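Local structure of hydrogenase maturation factor (3VTH) at residues A[260-263]-A[264-268]. The protein probably transfers the carbamoyl group of carbamoyl phosphate to the C-terminal cysteine of HypE, using ATP, during [NiFe]-hydrogenase maturation. Residues are numbered along the deposited sequence; the frame is centred on the assembly and turned at random.
Sequences EEVK and KYCIV
Val262 O takes two backbone N-H groups where helix 259-265 leads into the following loop. Tyr265 N is 2.9 Å from Val262 O, with an N-H...O angle of 153°. Cys266 N reaches the same Val262 O at 2.9 Å, but its N-H points poorly at the oxygen and this bond is weak. One residue earlier, Lys264 N donates to Glu261 O at 3.0 Å. Both bonds, from Lys264 N and Tyr265 N, span three residues, as in a 3-10 turn. A CA-H...O contact joins Lys263 CA to Cys266 O.

The polar side chains on one flank are linked by water. Glu261 and Tyr265 run side by side, with carboxylate and ring planes 55° apart. Water 1 lies in the plane of the Tyr265 ring at its edge, 2.7 Å from Tyr265 OH, and donates to Glu261 OE2 at 2.6 Å. Glu261 OE1 instead accepts from Arg257 N, so both carboxylate oxygens are held.

This helix belongs to the Sua5/YciO/YrdC-like region of HypF. It packs on the large mixed sheet, where Leu286 touches Val262, Cys266 and Val268.

The apolar contacts follow the chain as it turns back. Val262 CG1, anti to the backbone N (chi1 -178°), meets Val268 CG2 at 3.8 Å and Cys266 CB at 4.1 Å. The two valines cross at about a right angle. Lys263 bends along its chain and lays CD against Val268 CB, while its NZ makes a long, weak ion pair with Glu273.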
# COMPACT_ATOMS: atom_id res chain seq x y z
N GLU A 260 2.07 0.88 24.22
CA GLU A 260 1.45 1.43 25.43
C GLU A 260 0.83 2.82 25.17
O GLU A 260 -0.31 3.07 25.57
CB GLU A 260 2.42 1.49 26.61
CG GLU A 260 1.71 1.73 27.95
CD GLU A 260 2.64 1.98 29.14
OE1 GLU A 260 3.81 2.37 28.96
OE2 GLU A 260 2.17 1.81 30.28
N GLU A 261 1.57 3.70 24.50
CA GLU A 261 1.04 5.02 24.16
C GLU A 261 -0.17 4.90 23.22
O GLU A 261 -1.18 5.55 23.43
CB GLU A 261 2.13 5.92 23.56
CG GLU A 261 1.62 7.32 23.23
CD GLU A 261 2.69 8.38 23.06
OE1 GLU A 261 3.57 8.26 22.19
OE2 GLU A 261 2.62 9.38 23.81
N VAL A 262 -0.07 4.05 22.20
CA VAL A 262 -1.17 3.87 21.24
C VAL A 262 -2.46 3.46 21.95
O VAL A 262 -3.54 3.98 21.64
CB VAL A 262 -0.81 2.86 20.12
CG1 VAL A 262 -1.95 2.73 19.11
CG2 VAL A 262 0.45 3.30 19.41
N LYS A 263 -2.35 2.56 22.93
CA LYS A 263 -3.51 2.02 23.66
C LYS A 263 -4.25 3.08 24.48
O LYS A 263 -5.38 2.84 24.91
CB LYS A 263 -3.09 0.88 24.60
CG LYS A 263 -2.52 -0.35 23.91
CD LYS A 263 -3.53 -1.46 23.88
CE LYS A 263 -2.95 -2.74 24.49
NZ LYS A 263 -1.80 -3.29 23.71
N LYS A 264 -3.61 4.23 24.70
CA LYS A 264 -4.26 5.35 25.40
C LYS A 264 -5.30 6.01 24.50
O LYS A 264 -6.25 6.62 25.00
CB LYS A 264 -3.24 6.42 25.83
CG LYS A 264 -2.53 6.11 27.14
CD LYS A 264 -1.33 7.04 27.35
CE LYS A 264 -0.57 6.64 28.61
NZ LYS A 264 0.63 7.50 28.85
N TYR A 265 -5.09 5.90 23.19
CA TYR A 265 -5.91 6.60 22.21
C TYR A 265 -6.75 5.67 21.35
O TYR A 265 -7.68 6.12 20.67
CB TYR A 265 -5.02 7.43 21.29
CG TYR A 265 -4.19 8.47 22.00
CD1 TYR A 265 -4.71 9.72 22.30
CD2 TYR A 265 -2.87 8.19 22.35
CE1 TYR A 265 -3.94 10.68 22.96
CE2 TYR A 265 -2.08 9.15 23.02
CZ TYR A 265 -2.63 10.39 23.31
OH TYR A 265 -1.87 11.33 23.93
N CYS A 266 -6.40 4.38 21.34
CA CYS A 266 -6.96 3.46 20.37
C CYS A 266 -7.22 2.09 20.95
O CYS A 266 -6.58 1.69 21.92
CB CYS A 266 -6.00 3.28 19.19
SG CYS A 266 -5.63 4.80 18.30
N ILE A 267 -8.16 1.39 20.33
CA ILE A 267 -8.35 -0.04 20.52
C ILE A 267 -7.28 -0.72 19.68
O ILE A 267 -7.11 -0.39 18.51
CB ILE A 267 -9.77 -0.47 20.06
CG1 ILE A 267 -10.83 0.15 20.99
CG2 ILE A 267 -9.88 -2.01 19.98
CD1 ILE A 267 -12.30 -0.00 20.52
N VAL A 268 -6.54 -1.65 20.28
CA VAL A 268 -5.47 -2.37 19.58
C VAL A 268 -5.61 -3.87 19.86
O VAL A 268 -5.30 -4.32 20.96
CB VAL A 268 -4.06 -1.89 20.01
CG1 VAL A 268 -2.95 -2.54 19.17
CG2 VAL A 268 -3.95 -0.37 19.94
O HOH W 1 0.58 10.61 24.78